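PDB 3ORF: dihydropteridine reductase from Dictyostelium discoideum, which catalyses the NADH- or NADPH-dependent reduction of quinonoid dihydropteridine to tetrahydropteridine, probably supplying tetrahydrobiopterin as the cofactor of aromatic amino acid hydroxylases. Local coordinates for residues A[35-40]-A[215-220]; A[48-53]-A[84-89]; A[91-96]-A[124-129]. All blocks are in the same frame, centred on the assembly; numbering follows the deposited sequence.

Contact 1: A[35-40]-A[215-220]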
loop_
_atom_site.group_PDB
_atom_site.type_symbol
_atom_site.label_atom_id
_atom_site.label_comp_id
_atom_site.label_asym_id
_atom_site.label_seq_id
_atom_site.Cartn_x
_atom_site.Cartn_y
_atom_site.Cartn_z
ATOM N N GLY A 35 18.366 11.831 2.759
ATOM C CA GLY A 35 18.028 12.356 4.056
ATOM C C GLY A 35 19.190 13.170 4.612
ATOM O O GLY A 35 18.982 14.297 5.122
ATOM N N ALA A 36 20.413 12.637 4.474
ATOM C CA ALA A 36 21.612 13.376 4.961
ATOM C C ALA A 36 21.944 14.609 4.117
ATOM O O ALA A 36 22.485 15.591 4.655
ATOM C CB ALA A 36 22.876 12.445 5.098
ATOM N N GLU A 37 21.654 14.584 2.806
ATOM C CA GLU A 37 21.840 15.792 2.016
ATOM C C GLU A 37 20.796 16.882 2.381
ATOM O O GLU A 37 21.126 18.054 2.437
ATOM C CB GLU A 37 21.811 15.501 0.525
ATOM C CG GLU A 37 21.948 16.756 -0.396
ATOM C CD GLU A 37 23.189 17.649 -0.131
ATOM O OE1 GLU A 37 24.340 17.122 -0.026
ATOM O OE2 GLU A 37 22.992 18.906 -0.057
ATOM N N VAL A 38 19.553 16.492 2.659
ATOM C CA VAL A 38 18.550 17.472 3.135
ATOM C C VAL A 38 19.008 18.094 4.468
ATOM O O VAL A 38 18.772 19.287 4.764
ATOM C CB VAL A 38 17.130 16.826 3.261
ATOM C CG1 VAL A 38 16.123 17.832 3.771
ATOM C CG2 VAL A 38 16.660 16.302 1.881
ATOM N N VAL A 39 19.639 17.299 5.306
ATOM C CA VAL A 39 20.014 17.854 6.629
ATOM C C VAL A 39 21.148 18.869 6.397
ATOM O O VAL A 39 21.083 20.025 6.868
ATOM C CB VAL A 39 20.454 16.750 7.611
ATOM C CG1 VAL A 39 21.197 17.363 8.825
ATOM C CG2 VAL A 39 19.238 15.928 8.053
ATOM N N LYS A 40 22.127 18.445 5.601
ATOM C CA LYS A 40 23.309 19.248 5.330
ATOM C C LYS A 40 22.890 20.594 4.720
ATOM O O LYS A 40 23.351 21.650 5.171
ATOM C CB LYS A 40 24.266 18.510 4.386
ATOM C CG LYS A 40 25.726 18.817 4.535
ATOM C CD LYS A 40 26.387 19.104 3.170
ATOM C CE LYS A 40 27.184 17.931 2.601
ATOM N NZ LYS A 40 28.398 18.379 1.750
ATOM N N GLU A 215 19.869 19.168 -5.476
ATOM C CA GLU A 215 18.754 19.872 -6.143
ATOM C C GLU A 215 17.468 19.476 -5.482
ATOM O O GLU A 215 16.567 20.260 -5.379
ATOM C CB GLU A 215 18.658 19.633 -7.654
ATOM C CG GLU A 215 19.893 19.991 -8.390
ATOM C CD GLU A 215 19.694 20.098 -9.919
ATOM O OE1 GLU A 215 18.552 20.221 -10.386
ATOM O OE2 GLU A 215 20.697 20.107 -10.654
ATOM N N VAL A 216 17.364 18.246 -5.032
ATOM C CA VAL A 216 16.187 17.951 -4.232
ATOM C C VAL A 216 16.074 18.832 -2.961
ATOM O O VAL A 216 15.044 19.445 -2.680
ATOM C CB VAL A 216 16.111 16.412 -3.957
ATOM C CG1 VAL A 216 14.845 16.134 -3.152
ATOM C CG2 VAL A 216 16.125 15.721 -5.329
ATOM N N ALA A 217 17.158 18.908 -2.200
ATOM C CA ALA A 217 17.241 19.813 -1.044
ATOM C C ALA A 217 16.865 21.250 -1.339
ATOM O O ALA A 217 16.116 21.872 -0.561
ATOM C CB ALA A 217 18.639 19.785 -0.409
ATOM N N GLU A 218 17.409 21.792 -2.425
ATOM C CA GLU A 218 17.115 23.179 -2.829
ATOM C C GLU A 218 15.627 23.396 -3.143
ATOM O O GLU A 218 15.011 24.398 -2.684
ATOM C CB GLU A 218 18.045 23.535 -4.007
ATOM C CG GLU A 218 17.792 24.823 -4.821
ATOM C CD GLU A 218 19.046 25.208 -5.689
ATOM O OE1 GLU A 218 20.070 24.430 -5.659
ATOM O OE2 GLU A 218 19.011 26.283 -6.378
ATOM N N LYS A 219 15.011 22.469 -3.886
ATOM C CA LYS A 219 13.554 22.572 -4.125
ATOM C C LYS A 219 12.777 22.536 -2.802
ATOM O O LYS A 219 11.886 23.381 -2.547
ATOM C CB LYS A 219 13.084 21.469 -5.058
ATOM C CG LYS A 219 11.582 21.500 -5.426
ATOM C CD LYS A 219 11.118 22.878 -5.984
ATOM C CE LYS A 219 11.637 23.112 -7.387
ATOM N NZ LYS A 219 10.690 24.041 -8.160
ATOM N N LEU A 220 13.152 21.631 -1.909
ATOM C CA LEU A 220 12.485 21.567 -0.576
ATOM C C LEU A 220 12.600 22.856 0.217
ATOM O O LEU A 220 11.651 23.276 0.953
ATOM C CB LEU A 220 13.015 20.384 0.276
ATOM C CG LEU A 220 12.668 18.956 -0.294
ATOM C CD1 LEU A 220 13.389 17.860 0.444
ATOM C CD2 LEU A 220 11.192 18.655 -0.279
#
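Val38 and Leu220 make the apolar contact between two helices, with CG2 of Val38 3.9 Å from CD1 of Leu220. The two side chains cross at about a right angle. Val38 offers this methyl because CG1 stands anti to the backbone N (chi1 179°), which leaves CG2 beside that N and facing the other helix.

A second kind of packing sets a small side chain against backbone. Ala217 CB points toward helix 33-44 and lies 4.2 Å from Val38 CA, and it is equally near the carbonyl O of Glu37. The absence of bulk at Ala217 agrees with the close approach of the chains here: the CA atoms of Val38 and Ala217 are 5.0 Å apart, and the segment axes come within 8.8 Å. No hydrogen bond crosses the interface, so it rests on van der Waals contact alone.

Further along, Ala217 also touches Phe41 and Leu220 touches Phe42, while Val38 packs behind on Ile25 and Val27 of strand 24-28. The segments cross at -53°, and the pairing is that of two neighbouring helices on one face of a Rossmann-fold sandwich, helix 33-44 being the one that follows the glycine-rich turn of the short-chain dehydrogenase/reductase family.

Contact 2: A[48-53]-A[84-89]. With NAD (nicotinamide-adenine-dinucleotide), chain E.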
loop_
_atom_site.group_PDB
_atom_site.type_symbol
_atom_site.label_atom_id
_atom_site.label_comp_id
_atom_site.label_asym_id
_atom_site.label_seq_id
_atom_site.Cartn_x
_atom_site.Cartn_y
_atom_site.Cartn_z
ATOM N N ASN A 48 17.486 24.737 12.113
ATOM C CA ASN A 48 17.766 23.719 13.061
ATOM C C ASN A 48 17.257 22.390 12.414
ATOM O O ASN A 48 16.130 22.317 11.860
ATOM C CB ASN A 48 16.996 24.112 14.299
ATOM C CG ASN A 48 17.500 23.462 15.532
ATOM O OD1 ASN A 48 16.922 22.479 15.988
ATOM N ND2 ASN A 48 18.582 24.004 16.106
ATOM N N THR A 49 18.107 21.358 12.451
ATOM C CA THR A 49 17.814 20.071 11.821
ATOM C C THR A 49 17.640 18.924 12.815
ATOM O O THR A 49 18.384 18.843 13.792
ATOM C CB THR A 49 18.947 19.678 10.888
ATOM O OG1 THR A 49 20.171 19.586 11.642
ATOM C CG2 THR A 49 19.080 20.691 9.779
ATOM N N ILE A 50 16.684 18.028 12.555
ATOM C CA ILE A 50 16.448 16.861 13.411
ATOM C C ILE A 50 16.323 15.611 12.529
ATOM O O ILE A 50 15.658 15.667 11.462
ATOM C CB ILE A 50 15.174 16.992 14.195
ATOM C CG1 ILE A 50 15.229 18.201 15.118
ATOM C CG2 ILE A 50 14.946 15.759 15.011
ATOM C CD1 ILE A 50 13.962 18.877 15.171
ATOM N N SER A 51 16.927 14.498 12.949
ATOM C CA SER A 51 16.959 13.280 12.128
ATOM C C SER A 51 16.460 12.096 12.941
ATOM O O SER A 51 16.885 11.913 14.075
ATOM C CB SER A 51 18.391 13.042 11.568
ATOM O OG SER A 51 18.596 11.751 11.001
ATOM N N ILE A 52 15.496 11.345 12.391
ATOM C CA ILE A 52 15.126 10.031 12.923
ATOM C C ILE A 52 15.518 8.993 11.859
ATOM O O ILE A 52 15.214 9.156 10.673
ATOM C CB ILE A 52 13.581 9.923 13.212
ATOM C CG1 ILE A 52 13.080 11.020 14.180
ATOM C CG2 ILE A 52 13.186 8.509 13.690
ATOM C CD1 ILE A 52 11.515 11.282 14.062
ATOM N N ASP A 53 16.195 7.940 12.283
ATOM C CA ASP A 53 16.679 6.869 11.390
ATOM C C ASP A 53 17.090 5.660 12.266
ATOM O O ASP A 53 16.916 5.717 13.529
ATOM C CB ASP A 53 17.810 7.375 10.490
ATOM C CG ASP A 53 17.897 6.608 9.193
ATOM O OD1 ASP A 53 17.642 5.368 9.199
ATOM O OD2 ASP A 53 18.181 7.251 8.140
ATOM N N LYS A 84 10.807 17.870 24.499
ATOM C CA LYS A 84 11.917 18.820 24.284
ATOM C C LYS A 84 11.381 20.150 23.746
ATOM O O LYS A 84 12.138 21.041 23.379
ATOM C CB LYS A 84 12.931 18.241 23.278
ATOM C CG LYS A 84 13.968 17.344 23.903
ATOM C CD LYS A 84 14.800 16.651 22.846
ATOM C CE LYS A 84 16.313 16.678 23.150
ATOM N NZ LYS A 84 16.716 16.185 24.517
ATOM N N SER A 85 10.058 20.245 23.636
ATOM C CA SER A 85 9.385 21.450 23.162
ATOM C C SER A 85 9.590 21.895 21.677
ATOM O O SER A 85 9.330 23.052 21.327
ATOM C CB SER A 85 9.645 22.629 24.123
ATOM O OG SER A 85 8.712 23.661 23.897
ATOM N N ILE A 86 9.991 21.019 20.786
ATOM C CA ILE A 86 10.168 21.532 19.419
ATOM C C ILE A 86 8.993 21.154 18.514
ATOM O O ILE A 86 8.408 20.067 18.653
ATOM C CB ILE A 86 11.542 21.141 18.801
ATOM C CG1 ILE A 86 11.865 19.658 19.051
ATOM C CG2 ILE A 86 12.709 21.981 19.420
ATOM C CD1 ILE A 86 11.318 18.729 17.937
ATOM N N LYS A 87 8.623 22.070 17.634
ATOM C CA LYS A 87 7.631 21.786 16.601
ATOM C C LYS A 87 8.323 22.039 15.287
ATOM O O LYS A 87 9.348 22.720 15.266
ATOM C CB LYS A 87 6.423 22.718 16.747
ATOM C CG LYS A 87 5.611 22.486 18.006
ATOM C CD LYS A 87 5.099 21.037 18.087
ATOM C CE LYS A 87 3.968 20.871 19.113
ATOM N NZ LYS A 87 3.892 19.452 19.546
ATOM N N VAL A 88 7.817 21.515 14.185
ATOM C CA VAL A 88 8.640 21.608 12.996
ATOM C C VAL A 88 7.933 22.289 11.878
ATOM O O VAL A 88 6.723 22.141 11.737
ATOM C CB VAL A 88 9.331 20.243 12.573
ATOM C CG1 VAL A 88 9.967 19.500 13.790
ATOM C CG2 VAL A 88 8.447 19.335 11.845
ATOM N N ASP A 89 8.673 23.072 11.115
ATOM C CA ASP A 89 8.084 23.831 10.021
ATOM C C ASP A 89 8.043 23.057 8.680
ATOM O O ASP A 89 7.245 23.402 7.779
ATOM C CB ASP A 89 8.912 25.098 9.812
ATOM C CG ASP A 89 8.896 26.044 11.063
ATOM O OD1 ASP A 89 9.910 26.085 11.860
ATOM O OD2 ASP A 89 7.855 26.666 11.288
HETATM P PA NAD E . 19.156 5.089 1.484
HETATM O O1A NAD E . 19.060 3.609 1.577
HETATM O O2A NAD E . 20.476 5.774 1.533
HETATM O O5B NAD E . 18.390 5.679 2.811
HETATM C C5B NAD E . 17.147 5.339 3.309
HETATM C C4B NAD E . 17.207 5.622 4.821
HETATM O O4B NAD E . 15.910 5.224 5.355
HETATM C C3B NAD E . 18.237 4.669 5.485
HETATM O O3B NAD E . 18.925 5.381 6.487
HETATM C C2B NAD E . 17.393 3.675 6.257
HETATM O O2B NAD E . 18.034 3.284 7.483
HETATM C C1B NAD E . 16.154 4.536 6.579
HETATM N N9A NAD E . 14.897 3.770 6.801
HETATM C C8A NAD E . 14.518 2.673 6.095
HETATM N N7A NAD E . 13.308 2.314 6.552
HETATM C C5A NAD E . 12.931 3.151 7.567
HETATM C C6A NAD E . 11.792 3.264 8.423
HETATM N N6A NAD E . 10.788 2.353 8.389
HETATM N N1A NAD E . 11.733 4.279 9.334
HETATM C C2A NAD E . 12.739 5.137 9.436
HETATM N N3A NAD E . 13.824 5.050 8.638
HETATM C C4A NAD E . 13.964 4.066 7.722
HETATM O O3 NAD E . 18.284 5.472 0.229
HETATM P PN NAD E . 18.274 6.754 -0.617
HETATM O O1N NAD E . 19.072 6.374 -1.826
HETATM O O2N NAD E . 18.517 8.018 0.196
HETATM O O5D NAD E . 16.738 6.876 -1.129
HETATM C C5D NAD E . 15.779 7.736 -0.502
HETATM C C4D NAD E . 14.369 7.469 -1.067
HETATM O O4D NAD E . 14.433 7.371 -2.515
HETATM C C3D NAD E . 13.673 6.180 -0.613
HETATM O O3D NAD E . 12.342 6.583 -0.133
HETATM C C2D NAD E . 13.535 5.342 -1.892
HETATM O O2D NAD E . 12.346 4.550 -1.744
HETATM C C1D NAD E . 13.298 6.519 -2.864
HETATM N N1N NAD E . 13.089 6.552 -4.383
HETATM C C2N NAD E . 14.161 6.518 -5.381
HETATM C C3N NAD E . 13.786 6.581 -6.769
HETATM C C7N NAD E . 14.804 6.570 -7.942
HETATM O O7N NAD E . 14.586 5.858 -8.941
HETATM N N7N NAD E . 15.840 7.423 -7.795
HETATM C C4N NAD E . 12.425 6.703 -7.140
HETATM C C5N NAD E . 11.419 6.768 -6.168
HETATM C C6N NAD E . 11.749 6.692 -4.825
#
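Ile50 and Ile86 meet tip to tip, their CD1 methyls 3.8 Å apart. Ile86 has CG1 in the crowded position between its backbone N and carbonyl carbon (chi1 45°), and from there CD1 extends to the strand. The same CD1 of Ile50 also lies 4.3 Å from CG1 of Val88, so one methyl serves both partners. All three CB atoms point toward the opposing segment. The contact is wholly apolar: no hydrogen bond joins the segments, and the nearest CA atoms, those of Ile50 and Val88, are 9.1 Å apart, too far for paired neighbours and consistent with strand 24-28 lying between the two strands.

Polar interactions belong instead to the end of segment 48-53, where Asp53 holds the adenosine ribose of NAD. Its OD1 accepts a hydrogen bond from O2B of the cofactor at 2.7 Å, and its OD2 accepts one from O3B at 2.6 Å. Asp53 OD2 also takes the backbone N-H of Ser31 in the glycine-rich turn, which helps to fix the carboxylate.

Strand 24-28 lies between strands 48-53 and 88-93 in the parallel part of the mixed sheet, and Ile50 rests on its Leu26 as well as on His62 and Phe64 of strand 62-65. Helix 71-82 ends in a Schellman motif at Ser85; Ile86 then packs on Ile81 of that helix just before the chain enters strand 88-93.

Contact 3: A[91-96]-A[124-129]. With NAD (nicotinamide-adenine-dinucleotide), chain E.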
loop_
_atom_site.group_PDB
_atom_site.type_symbol
_atom_site.label_atom_id
_atom_site.label_comp_id
_atom_site.label_asym_id
_atom_site.label_seq_id
_atom_site.Cartn_x
_atom_site.Cartn_y
_atom_site.Cartn_z
ATOM N N PHE A 91 8.621 18.866 7.409
ATOM C CA PHE A 91 8.885 17.456 7.676
ATOM C C PHE A 91 9.163 16.764 6.354
ATOM O O PHE A 91 8.459 17.028 5.359
ATOM C CB PHE A 91 7.697 16.782 8.367
ATOM C CG PHE A 91 7.824 15.288 8.395
ATOM C CD1 PHE A 91 8.545 14.657 9.414
ATOM C CD2 PHE A 91 7.326 14.500 7.330
ATOM C CE1 PHE A 91 8.762 13.268 9.390
ATOM C CE2 PHE A 91 7.496 13.105 7.327
ATOM C CZ PHE A 91 8.233 12.492 8.396
ATOM N N VAL A 92 10.185 15.926 6.281
ATOM C CA VAL A 92 10.482 15.200 5.006
ATOM C C VAL A 92 10.695 13.748 5.303
ATOM O O VAL A 92 11.476 13.408 6.189
ATOM C CB VAL A 92 11.763 15.707 4.352
ATOM C CG1 VAL A 92 12.083 14.859 3.048
ATOM C CG2 VAL A 92 11.628 17.185 3.999
ATOM N N CYS A 93 9.985 12.853 4.637
ATOM C CA CYS A 93 10.376 11.465 4.819
ATOM C C CYS A 93 11.261 11.013 3.677
ATOM O O CYS A 93 10.855 10.987 2.474
ATOM C CB CYS A 93 9.160 10.559 4.935
ATOM S SG CYS A 93 9.497 8.763 4.907
ATOM N N ALA A 94 12.504 10.698 4.016
ATOM C CA ALA A 94 13.413 10.227 2.991
ATOM C C ALA A 94 13.771 8.803 3.256
ATOM O O ALA A 94 14.726 8.320 2.706
ATOM C CB ALA A 94 14.687 11.078 2.927
ATOM N N ALA A 95 13.039 8.155 4.144
ATOM C CA ALA A 95 13.207 6.744 4.471
ATOM C C ALA A 95 12.667 5.892 3.321
ATOM O O ALA A 95 11.756 6.300 2.600
ATOM C CB ALA A 95 12.414 6.410 5.797
ATOM N N GLY A 96 13.182 4.703 3.172
ATOM C CA GLY A 96 12.601 3.786 2.188
ATOM C C GLY A 96 13.701 2.839 1.699
ATOM O O GLY A 96 14.798 2.797 2.270
ATOM N N PHE A 124 3.593 5.682 6.878
ATOM C CA PHE A 124 2.573 5.716 7.892
ATOM C C PHE A 124 3.096 6.430 9.119
ATOM O O PHE A 124 2.409 7.306 9.659
ATOM C CB PHE A 124 2.090 4.296 8.233
ATOM C CG PHE A 124 1.005 3.798 7.299
ATOM C CD1 PHE A 124 0.989 2.475 6.869
ATOM C CD2 PHE A 124 -0.016 4.686 6.860
ATOM C CE1 PHE A 124 -0.037 2.013 6.011
ATOM C CE2 PHE A 124 -1.044 4.275 6.022
ATOM C CZ PHE A 124 -1.079 2.924 5.586
ATOM N N ALA A 125 4.310 6.100 9.541
ATOM C CA ALA A 125 4.920 6.802 10.712
ATOM C C ALA A 125 4.989 8.328 10.523
ATOM O O ALA A 125 4.667 9.064 11.437
ATOM C CB ALA A 125 6.305 6.243 11.011
ATOM N N SER A 126 5.390 8.779 9.321
ATOM C CA SER A 126 5.390 10.187 8.949
ATOM C C SER A 126 4.065 10.806 9.149
ATOM O O SER A 126 4.016 11.884 9.679
ATOM C CB SER A 126 5.741 10.381 7.482
ATOM O OG SER A 126 7.012 9.784 7.258
ATOM N N ALA A 127 2.970 10.152 8.731
ATOM C CA ALA A 127 1.630 10.757 8.955
ATOM C C ALA A 127 1.437 11.103 10.451
ATOM O O ALA A 127 1.137 12.266 10.846
ATOM C CB ALA A 127 0.541 9.846 8.432
ATOM N N HIS A 128 1.662 10.125 11.301
ATOM C CA HIS A 128 1.589 10.391 12.750
ATOM C C HIS A 128 2.521 11.521 13.266
ATOM O O HIS A 128 2.113 12.371 14.029
ATOM C CB HIS A 128 1.878 9.093 13.512
ATOM C CG HIS A 128 1.783 9.253 15.002
ATOM N ND1 HIS A 128 0.586 9.186 15.675
ATOM C CD2 HIS A 128 2.728 9.553 15.934
ATOM C CE1 HIS A 128 0.797 9.402 16.967
ATOM N NE2 HIS A 128 2.083 9.647 17.147
ATOM N N ILE A 129 3.791 11.486 12.848
ATOM C CA ILE A 129 4.822 12.431 13.290
ATOM C C ILE A 129 4.414 13.823 12.890
ATOM O O ILE A 129 4.533 14.753 13.716
ATOM C CB ILE A 129 6.179 12.045 12.677
ATOM C CG1 ILE A 129 6.765 10.801 13.375
ATOM C CG2 ILE A 129 7.175 13.174 12.782
ATOM C CD1 ILE A 129 7.861 10.202 12.667
HETATM P PA NAD E . 19.156 5.089 1.484
HETATM O O1A NAD E . 19.060 3.609 1.577
HETATM O O2A NAD E . 20.476 5.774 1.533
HETATM O O5B NAD E . 18.390 5.679 2.811
HETATM C C5B NAD E . 17.147 5.339 3.309
HETATM C C4B NAD E . 17.207 5.622 4.821
HETATM O O4B NAD E . 15.910 5.224 5.355
HETATM C C3B NAD E . 18.237 4.669 5.485
HETATM O O3B NAD E . 18.925 5.381 6.487
HETATM C C2B NAD E . 17.393 3.675 6.257
HETATM O O2B NAD E . 18.034 3.284 7.483
HETATM C C1B NAD E . 16.154 4.536 6.579
HETATM N N9A NAD E . 14.897 3.770 6.801
HETATM C C8A NAD E . 14.518 2.673 6.095
HETATM N N7A NAD E . 13.308 2.314 6.552
HETATM C C5A NAD E . 12.931 3.151 7.567
HETATM C C6A NAD E . 11.792 3.264 8.423
HETATM N N6A NAD E . 10.788 2.353 8.389
HETATM N N1A NAD E . 11.733 4.279 9.334
HETATM C C2A NAD E . 12.739 5.137 9.436
HETATM N N3A NAD E . 13.824 5.050 8.638
HETATM C C4A NAD E . 13.964 4.066 7.722
HETATM O O3 NAD E . 18.284 5.472 0.229
HETATM P PN NAD E . 18.274 6.754 -0.617
HETATM O O1N NAD E . 19.072 6.374 -1.826
HETATM O O2N NAD E . 18.517 8.018 0.196
HETATM O O5D NAD E . 16.738 6.876 -1.129
HETATM C C5D NAD E . 15.779 7.736 -0.502
HETATM C C4D NAD E . 14.369 7.469 -1.067
HETATM O O4D NAD E . 14.433 7.371 -2.515
HETATM C C3D NAD E . 13.673 6.180 -0.613
HETATM O O3D NAD E . 12.342 6.583 -0.133
HETATM C C2D NAD E . 13.535 5.342 -1.892
HETATM O O2D NAD E . 12.346 4.550 -1.744
HETATM C C1D NAD E . 13.298 6.519 -2.864
HETATM N N1N NAD E . 13.089 6.552 -4.383
HETATM C C2N NAD E . 14.161 6.518 -5.381
HETATM C C3N NAD E . 13.786 6.581 -6.769
HETATM C C7N NAD E . 14.804 6.570 -7.942
HETATM O O7N NAD E . 14.586 5.858 -8.941
HETATM N N7N NAD E . 15.840 7.423 -7.795
HETATM C C4N NAD E . 12.425 6.703 -7.140
HETATM C C5N NAD E . 11.419 6.768 -6.168
HETATM C C6N NAD E . 11.749 6.692 -4.825
#
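Ser126 meets the edge of the Phe91 ring, its OG near the ring plane and 3.2 Å from CZ. Ser126 CB is at the same distance from CE2 of Phe91, a tight fit of the small residue against the rim. Ile129 comes obliquely, its CG2 3.7 Å from Phe91 CE1, and its side chain crosses the phenylalanine at about a right angle. Ser126 OG also lies 3.3 Å from Cys93 CB.

The ring reaches the helix because Phe91 CG is anti to its backbone N (chi1 168°). An alanine here is likely to open a gap beneath Ser126 and Ile129, leaving both without the ring they pack against. Phe140 on strand 138-143 meets the same ring with the planes at about 20°, while Leu26 and Leu28 touch it from strand 24-28.

Beyond the strand, Ala95 O accepts a 2.8 Å hydrogen bond from O3D of the nicotinamide ribose, and Ala95 CB lies 3.4 Å from C4A of the adenine. A CB on Gly96 would run into that same O3D. No hydrogen bond crosses between strand and helix: the buried Ser126 hydroxyl gives its hydrogen to Ser122 O of its own helix, so the strand need supply only carbon and sulfur surface around OG.

How the contacts relate
The three contacts sample both faces of one Rossmann sheet. Contact 1 lies against one face, and contact 3 packs helix 108-133 on the other. Contacts 2 and 3 both use strand 88-93; their centres are 13 Å apart, and Ile52 CD1 meets Ile129 CD1 at 4.1 Å. Contact 1, centred about 15 Å from each of the others, reaches contact 3 through Leu220 CD1, 4.0 Å from Val92 CG2, and contact 2 through Val39 O, 3.6 Å from Thr49 CG2. NAD joins contacts 2 and 3 at its two riboses, whereas the Glu37 side chain of contact 1 stays about 8 Å away. Tyr158, the predicted proton acceptor, is about 12 Å from Cys93, side chain to side chain.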